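Local coordinates for mitochondrial edited mRNA stability factor 1 (Trypanosoma brucei, PDB 6NL1), which probably processes the 5' ends of mitochondrial mRNAs through its Nudix fold and helps to stabilise edited transcripts, at residues A192-L203 with L239-Y250. Residues are numbered along the deposited sequence; the frame is centred on the assembly and turned at random.
Sequences AAIQQDPVYVRL and LPGKWTLLYERY. With SO4 (sulfate ion), chain B.
L239 and R202 share one oxygen of a sulfate: the backbone N of L239 lies 2.9 Å from SO4 O1, and R202 NE reaches the same atom by a weak bond. P240, which lacks an amide hydrogen, serves as acceptor, its O taking L203 N at 2.9 Å. G241 suits the close approach of the two backbones: without a side chain, its CA comes within 3.3 Å of V201 O as a CA-H...O contact. K242 O receives V201 N and, weakly, R202 NH1, which is held mainly by V201 O; the K242 ammonium forms a salt bridge with E260. W243 bridges to Y200 through the backbone and lays its CB at the edge of the Y200 ring. With chi1 at 56°, T244 turns OG1 back to accept V199 N (3.1 Å), while its own N donates to V199 O almost along the C=O axis. A water joins L245 O to Q196 OE1. L246 CD2 then meets the small A193 CB at 3.7 Å. Beyond it, Y247 N gives a straight bond (175°) to Q196 OE1, and Q196 NE2 sits 3.4 Å above one face of the Y247 ring. Finally the Y250 ring packs against V199 CG2. Three backbone bonds, supplemented by the T244 hydroxyl and Q196 amide, thus sew the loop entering helix 250-262 to the start of strand 200-207 and the residues leading into it. The sulfate, probably from the crystallisation liquor, also meets Y292 OH; R202 and Y292 bind GDP, absent here, in another structure of this protein, consistent with a pocket suited to anions such as phosphate.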
ATOM      1  N   ALA A 192       0.804  19.048  -6.727  1.00 38.54           N
ATOM      2  CA  ALA A 192       1.362  18.140  -7.724  1.00 37.28           C
ATOM      3  C   ALA A 192       0.865  16.723  -7.484  1.00 51.94           C
ATOM      4  O   ALA A 192       0.545  15.995  -8.426  1.00 53.36           O
ATOM      5  CB  ALA A 192       2.887  18.173  -7.699  1.00 30.57           C
ATOM      6  N   ALA A 193       0.800  16.332  -6.217  1.00 36.29           N
ATOM      7  CA  ALA A 193       0.386  14.979  -5.879  1.00 31.73           C
ATOM      8  C   ALA A 193      -1.064  14.690  -6.289  1.00 34.80           C
ATOM      9  O   ALA A 193      -1.359  13.614  -6.806  1.00 31.04           O
ATOM     10  CB  ALA A 193       0.589  14.705  -4.391  1.00 31.61           C
ATOM     11  N   ILE A 194      -1.971  15.635  -6.050  1.00 25.92           N
ATOM     12  CA  ILE A 194      -3.377  15.401  -6.394  1.00 37.86           C
ATOM     13  C   ILE A 194      -3.615  15.409  -7.902  1.00 50.47           C
ATOM     14  O   ILE A 194      -4.717  15.109  -8.354  1.00 53.65           O
ATOM     15  CB  ILE A 194      -4.363  16.401  -5.716  1.00 33.88           C
ATOM     16  CG1 ILE A 194      -4.151  17.823  -6.231  1.00 39.44           C
ATOM     17  CG2 ILE A 194      -4.237  16.348  -4.212  1.00 35.15           C
ATOM     18  CD1 ILE A 194      -5.192  18.811  -5.720  1.00 39.03           C
ATOM     19  N   GLN A 195      -2.585  15.760  -8.667  1.00 45.24           N
ATOM     20  CA  GLN A 195      -2.637  15.677 -10.125  1.00 51.64           C
ATOM     21  C   GLN A 195      -2.004  14.376 -10.587  1.00 43.52           C
ATOM     22  O   GLN A 195      -2.354  13.840 -11.633  1.00 48.51           O
ATOM     23  CB  GLN A 195      -1.924  16.865 -10.772  1.00 50.92           C
ATOM     24  CG  GLN A 195      -2.693  18.175 -10.660  1.00 79.09           C
ATOM     25  CD  GLN A 195      -1.901  19.358 -11.182  1.00105.29           C
ATOM     26  OE1 GLN A 195      -0.940  19.808 -10.553  1.00101.63           O
ATOM     27  NE2 GLN A 195      -2.302  19.871 -12.340  1.00109.10           N
ATOM     28  N   GLN A 196      -1.051  13.880  -9.815  1.00 45.89           N
ATOM     29  CA  GLN A 196      -0.547  12.544 -10.045  1.00 39.37           C
ATOM     30  C   GLN A 196      -1.635  11.608  -9.540  1.00 49.45           C
ATOM     31  O   GLN A 196      -2.671  12.043  -9.027  1.00 58.90           O
ATOM     32  CB  GLN A 196       0.770  12.314  -9.294  1.00 42.65           C
ATOM     33  CG  GLN A 196       1.931  13.203  -9.741  1.00 50.35           C
ATOM     34  CD  GLN A 196       3.136  13.163  -8.781  1.00 84.11           C
ATOM     35  OE1 GLN A 196       3.340  12.193  -8.041  1.00 54.93           O
ATOM     36  NE2 GLN A 196       3.933  14.228  -8.794  1.00 50.12           N
ATOM     37  N   ASP A 197      -1.408  10.322  -9.694  1.00 38.37           N
ATOM     38  CA  ASP A 197      -2.339   9.322  -9.200  1.00 38.58           C
ATOM     39  C   ASP A 197      -1.501   8.324  -8.394  1.00 31.24           C
ATOM     40  O   ASP A 197      -1.200   7.233  -8.875  1.00 34.19           O
ATOM     41  CB  ASP A 197      -3.019   8.657 -10.406  1.00 43.73           C
ATOM     42  CG  ASP A 197      -4.019   7.570 -10.023  1.00 80.48           C
ATOM     43  OD1 ASP A 197      -4.841   7.801  -9.110  1.00 90.58           O
ATOM     44  OD2 ASP A 197      -3.991   6.484 -10.658  1.00 63.57           O
ATOM     45  N   PRO A 198      -1.072   8.718  -7.180  1.00 35.80           N
ATOM     46  CA  PRO A 198      -0.242   7.808  -6.378  1.00 34.47           C
ATOM     47  C   PRO A 198      -1.023   6.542  -6.108  1.00 34.35           C
ATOM     48  O   PRO A 198      -2.205   6.616  -5.771  1.00 30.37           O
ATOM     49  CB  PRO A 198      -0.027   8.574  -5.059  1.00 34.66           C
ATOM     50  CG  PRO A 198      -0.343   9.994  -5.373  1.00 45.73           C
ATOM     51  CD  PRO A 198      -1.401   9.949  -6.444  1.00 44.05           C
ATOM     52  N   VAL A 199      -0.383   5.393  -6.275  1.00 20.33           N
ATOM     53  CA  VAL A 199      -1.065   4.117  -6.107  1.00 24.32           C
ATOM     54  C   VAL A 199      -0.115   3.099  -5.499  1.00 22.47           C
ATOM     55  O   VAL A 199       1.087   3.318  -5.442  1.00 25.67           O
ATOM     56  CB  VAL A 199      -1.537   3.562  -7.474  1.00 25.64           C
ATOM     57  CG1 VAL A 199      -2.603   4.474  -8.102  1.00 19.59           C
ATOM     58  CG2 VAL A 199      -0.337   3.401  -8.411  1.00 19.52           C
ATOM     59  N   TYR A 200      -0.673   1.991  -5.032  1.00 26.54           N
ATOM     60  CA  TYR A 200       0.116   0.807  -4.748  1.00 18.97           C
ATOM     61  C   TYR A 200       0.436   0.142  -6.084  1.00 24.23           C
ATOM     62  O   TYR A 200      -0.330   0.252  -7.046  1.00 28.03           O
ATOM     63  CB  TYR A 200      -0.687  -0.166  -3.884  1.00 18.91           C
ATOM     64  CG  TYR A 200      -0.761   0.191  -2.408  1.00 22.69           C
ATOM     65  CD1 TYR A 200      -1.598  -0.513  -1.546  1.00 32.19           C
ATOM     66  CD2 TYR A 200       0.031   1.200  -1.871  1.00 33.29           C
ATOM     67  CE1 TYR A 200      -1.658  -0.217  -0.191  1.00 25.47           C
ATOM     68  CE2 TYR A 200      -0.017   1.511  -0.512  1.00 30.24           C
ATOM     69  CZ  TYR A 200      -0.862   0.796   0.322  1.00 26.94           C
ATOM     70  OH  TYR A 200      -0.930   1.097   1.663  1.00 28.29           O
ATOM     71  N   VAL A 201       1.565  -0.545  -6.148  1.00 25.65           N
ATOM     72  CA  VAL A 201       1.922  -1.299  -7.337  1.00 20.10           C
ATOM     73  C   VAL A 201       2.276  -2.719  -6.955  1.00 28.20           C
ATOM     74  O   VAL A 201       2.823  -2.967  -5.875  1.00 24.52           O
ATOM     75  CB  VAL A 201       3.120  -0.667  -8.108  1.00 25.65           C
ATOM     76  CG1 VAL A 201       2.716   0.674  -8.679  1.00 16.11           C
ATOM     77  CG2 VAL A 201       4.380  -0.549  -7.200  1.00 15.83           C
ATOM     78  N   ARG A 202       1.943  -3.652  -7.839  1.00 20.04           N
ATOM     79  CA  ARG A 202       2.310  -5.042  -7.649  1.00 19.07           C
ATOM     80  C   ARG A 202       2.930  -5.512  -8.961  1.00 28.06           C
ATOM     81  O   ARG A 202       2.338  -5.364 -10.026  1.00 26.64           O
ATOM     82  CB  ARG A 202       1.089  -5.888  -7.277  1.00 19.56           C
ATOM     83  CG  ARG A 202       0.462  -5.561  -5.926  1.00 21.59           C
ATOM     84  CD  ARG A 202       1.437  -5.834  -4.758  1.00 18.00           C
ATOM     85  NE  ARG A 202       0.795  -5.558  -3.470  1.00 23.05           N
ATOM     86  CZ  ARG A 202       0.869  -4.397  -2.820  1.00 33.61           C
ATOM     87  NH1 ARG A 202       1.559  -3.379  -3.327  1.00 22.48           N
ATOM     88  NH2 ARG A 202       0.253  -4.248  -1.657  1.00 27.57           N
ATOM     89  N   LEU A 203       4.148  -6.028  -8.890  1.00 24.84           N
ATOM     90  CA  LEU A 203       4.798  -6.577 -10.065  1.00 26.21           C
ATOM     91  C   LEU A 203       4.753  -8.084  -9.922  1.00 31.01           C
ATOM     92  O   LEU A 203       5.563  -8.672  -9.211  1.00 30.64           O
ATOM     93  CB  LEU A 203       6.247  -6.075 -10.204  1.00 23.61           C
ATOM     94  CG  LEU A 203       6.752  -5.936 -11.649  1.00 34.53           C
ATOM     95  CD1 LEU A 203       8.199  -5.421 -11.720  1.00 22.11           C
ATOM     96  CD2 LEU A 203       6.616  -7.251 -12.404  1.00 25.37           C
ATOM     97  N   LEU A 239       1.917 -10.443  -3.801  1.00 17.41           N
ATOM     98  CA  LEU A 239       2.879 -10.286  -4.884  1.00 21.10           C
ATOM     99  C   LEU A 239       3.888  -9.200  -4.465  1.00 19.79           C
ATOM    100  O   LEU A 239       3.600  -8.380  -3.594  1.00 27.54           O
ATOM    101  CB  LEU A 239       2.159  -9.874  -6.182  1.00 22.27           C
ATOM    102  CG  LEU A 239       1.019 -10.777  -6.675  1.00 32.11           C
ATOM    103  CD1 LEU A 239       0.375 -10.256  -7.979  1.00 21.85           C
ATOM    104  CD2 LEU A 239       1.519 -12.198  -6.867  1.00 29.05           C
ATOM    105  N   PRO A 240       5.083  -9.208  -5.066  1.00 25.78           N
ATOM    106  CA  PRO A 240       6.067  -8.158  -4.766  1.00 25.07           C
ATOM    107  C   PRO A 240       5.544  -6.798  -5.193  1.00 32.85           C
ATOM    108  O   PRO A 240       4.735  -6.720  -6.113  1.00 22.31           O
ATOM    109  CB  PRO A 240       7.265  -8.529  -5.651  1.00 19.96           C
ATOM    110  CG  PRO A 240       7.097 -10.003  -5.948  1.00 25.22           C
ATOM    111  CD  PRO A 240       5.608 -10.229  -5.993  1.00 22.30           C
ATOM    112  N   GLY A 241       6.009  -5.736  -4.546  1.00 24.22           N
ATOM    113  CA  GLY A 241       5.655  -4.399  -4.974  1.00 18.71           C
ATOM    114  C   GLY A 241       5.160  -3.566  -3.820  1.00 24.26           C
ATOM    115  O   GLY A 241       4.553  -4.087  -2.893  1.00 22.80           O
ATOM    116  N   LYS A 242       5.427  -2.268  -3.875  1.00 24.21           N
ATOM    117  CA  LYS A 242       5.016  -1.374  -2.801  1.00 29.39           C
ATOM    118  C   LYS A 242       4.136  -0.236  -3.302  1.00 26.03           C
ATOM    119  O   LYS A 242       2.957  -0.451  -3.574  1.00 25.70           O
ATOM    120  CB  LYS A 242       6.229  -0.832  -2.061  1.00 16.65           C
ATOM    121  CG  LYS A 242       7.037  -1.888  -1.298  1.00 25.03           C
ATOM    122  CD  LYS A 242       8.176  -1.186  -0.539  1.00 37.68           C
ATOM    123  CE  LYS A 242       9.133  -2.153   0.067  1.00 47.28           C
ATOM    124  NZ  LYS A 242      10.234  -1.433   0.758  1.00 39.57           N
ATOM    125  N   TRP A 243       4.708   0.964  -3.425  1.00 20.85           N
ATOM    126  CA  TRP A 243       3.954   2.134  -3.880  1.00 25.46           C
ATOM    127  C   TRP A 243       4.791   3.107  -4.719  1.00 26.30           C
ATOM    128  O   TRP A 243       6.023   3.081  -4.688  1.00 24.36           O
ATOM    129  CB  TRP A 243       3.327   2.871  -2.689  1.00 23.67           C
ATOM    130  CG  TRP A 243       4.340   3.534  -1.787  1.00 29.33           C
ATOM    131  CD1 TRP A 243       4.874   4.791  -1.932  1.00 24.13           C
ATOM    132  CD2 TRP A 243       4.948   2.973  -0.612  1.00 21.22           C
ATOM    133  NE1 TRP A 243       5.775   5.041  -0.913  1.00 30.61           N
ATOM    134  CE2 TRP A 243       5.838   3.943  -0.094  1.00 20.84           C
ATOM    135  CE3 TRP A 243       4.823   1.750   0.055  1.00 29.13           C
ATOM    136  CZ2 TRP A 243       6.593   3.725   1.057  1.00 34.76           C
ATOM    137  CZ3 TRP A 243       5.570   1.535   1.202  1.00 26.36           C
ATOM    138  CH2 TRP A 243       6.453   2.514   1.687  1.00 30.14           C
ATOM    139  N   THR A 244       4.107   3.964  -5.471  1.00 25.80           N
ATOM    140  CA  THR A 244       4.761   5.030  -6.223  1.00 25.98           C
ATOM    141  C   THR A 244       5.172   6.180  -5.302  1.00 26.53           C
ATOM    142  O   THR A 244       4.349   6.721  -4.568  1.00 34.18           O
ATOM    143  CB  THR A 244       3.817   5.628  -7.285  1.00 23.51           C
ATOM    144  OG1 THR A 244       2.620   6.082  -6.641  1.00 29.38           O
ATOM    145  CG2 THR A 244       3.440   4.587  -8.348  1.00 23.42           C
ATOM    146  N   LEU A 245       6.449   6.550  -5.342  1.00 26.05           N
ATOM    147  CA  LEU A 245       6.909   7.783  -4.712  1.00 24.23           C
ATOM    148  C   LEU A 245       6.332   8.967  -5.485  1.00 29.55           C
ATOM    149  O   LEU A 245       5.916   8.825  -6.645  1.00 30.27           O
ATOM    150  CB  LEU A 245       8.446   7.848  -4.720  1.00 24.73           C
ATOM    151  CG  LEU A 245       9.179   6.714  -3.998  1.00 33.15           C
ATOM    152  CD1 LEU A 245      10.661   6.703  -4.340  1.00 26.48           C
ATOM    153  CD2 LEU A 245       8.980   6.831  -2.500  1.00 32.58           C
ATOM    154  N   LEU A 246       6.290  10.134  -4.857  1.00 27.18           N
ATOM    155  CA  LEU A 246       5.891  11.340  -5.575  1.00 36.14           C
ATOM    156  C   LEU A 246       6.777  11.494  -6.816  1.00 26.06           C
ATOM    157  O   LEU A 246       7.989  11.280  -6.744  1.00 29.14           O
ATOM    158  CB  LEU A 246       6.011  12.572  -4.668  1.00 37.18           C
ATOM    159  CG  LEU A 246       5.075  12.620  -3.453  1.00 51.69           C
ATOM    160  CD1 LEU A 246       5.370  13.821  -2.574  1.00 35.76           C
ATOM    161  CD2 LEU A 246       3.619  12.631  -3.900  1.00 44.20           C
ATOM    162  N   TYR A 247       6.156  11.829  -7.945  1.00 29.52           N
ATOM    163  CA  TYR A 247       6.857  12.060  -9.214  1.00 45.53           C
ATOM    164  C   TYR A 247       7.323  10.780  -9.912  1.00 52.71           C
ATOM    165  O   TYR A 247       7.863  10.835 -11.016  1.00 46.54           O
ATOM    166  CB  TYR A 247       8.043  13.022  -9.034  1.00 43.78           C
ATOM    167  CG  TYR A 247       7.627  14.405  -8.593  1.00 51.77           C
ATOM    168  CD1 TYR A 247       7.066  15.305  -9.493  1.00 51.01           C
ATOM    169  CD2 TYR A 247       7.796  14.812  -7.277  1.00 39.04           C
ATOM    170  CE1 TYR A 247       6.676  16.573  -9.089  1.00 51.40           C
ATOM    171  CE2 TYR A 247       7.412  16.078  -6.863  1.00 48.54           C
ATOM    172  CZ  TYR A 247       6.851  16.954  -7.774  1.00 58.33           C
ATOM    173  OH  TYR A 247       6.468  18.214  -7.374  1.00 58.49           O
ATOM    174  N   GLU A 248       7.115   9.633  -9.276  1.00 38.16           N
ATOM    175  CA  GLU A 248       7.553   8.367  -9.848  1.00 37.21           C
ATOM    176  C   GLU A 248       6.485   7.770 -10.774  1.00 34.15           C
ATOM    177  O   GLU A 248       5.296   7.776 -10.458  1.00 41.36           O
ATOM    178  CB  GLU A 248       7.911   7.389  -8.732  1.00 38.41           C
ATOM    179  CG  GLU A 248       8.690   6.173  -9.183  1.00 34.42           C
ATOM    180  CD  GLU A 248       9.037   5.246  -8.034  1.00 38.22           C
ATOM    181  OE1 GLU A 248       8.246   5.149  -7.061  1.00 28.69           O
ATOM    182  OE2 GLU A 248      10.111   4.619  -8.097  1.00 34.46           O
ATOM    183  N   ARG A 249       6.912   7.279 -11.930  1.00 30.00           N
ATOM    184  CA  ARG A 249       6.007   6.592 -12.853  1.00 35.19           C
ATOM    185  C   ARG A 249       5.671   5.190 -12.330  1.00 32.88           C
ATOM    186  O   ARG A 249       6.435   4.611 -11.559  1.00 31.03           O
ATOM    187  CB  ARG A 249       6.632   6.508 -14.247  1.00 31.30           C
ATOM    188  CG  ARG A 249       6.714   7.845 -14.979  1.00 44.87           C
ATOM    189  CD  ARG A 249       7.382   7.722 -16.353  1.00 47.73           C
ATOM    190  NE  ARG A 249       6.817   6.633 -17.145  1.00105.87           N
ATOM    191  CZ  ARG A 249       5.669   6.701 -17.816  1.00113.07           C
ATOM    192  NH1 ARG A 249       4.945   7.814 -17.793  1.00 87.23           N
ATOM    193  NH2 ARG A 249       5.241   5.650 -18.506  1.00104.60           N
ATOM    194  N   TYR A 250       4.531   4.654 -12.757  1.00 27.12           N
ATOM    195  CA  TYR A 250       4.021   3.363 -12.273  1.00 23.46           C
ATOM    196  C   TYR A 250       4.983   2.192 -12.459  1.00 25.64           C
ATOM    197  O   TYR A 250       5.299   1.473 -11.505  1.00 26.42           O
ATOM    198  CB  TYR A 250       2.693   3.028 -12.953  1.00 30.58           C
ATOM    199  CG  TYR A 250       1.591   3.996 -12.628  1.00 42.00           C
ATOM    200  CD1 TYR A 250       0.596   4.291 -13.549  1.00 45.85           C
ATOM    201  CD2 TYR A 250       1.545   4.621 -11.394  1.00 36.71           C
ATOM    202  CE1 TYR A 250      -0.418   5.184 -13.241  1.00 65.91           C
ATOM    203  CE2 TYR A 250       0.547   5.507 -11.083  1.00 36.09           C
ATOM    204  CZ  TYR A 250      -0.432   5.786 -11.998  1.00 40.86           C
ATOM    205  OH  TYR A 250      -1.418   6.674 -11.657  1.00 57.57           O
TER
HETATM  206  S   SO4 B 401      -1.736  -8.448  -3.945  1.00 54.24           S
HETATM  207  O1  SO4 B 401      -0.290  -8.498  -3.780  1.00 45.71           O
HETATM  208  O2  SO4 B 401      -2.217  -7.274  -3.218  1.00 82.66           O
HETATM  209  O3  SO4 B 401      -2.125  -8.365  -5.348  1.00 52.35           O
HETATM  210  O4  SO4 B 401      -2.330  -9.663  -3.393  1.00 77.35           O
HETATM  211  O   HOH W   1       3.289   9.662  -7.605  1.00 51.51           O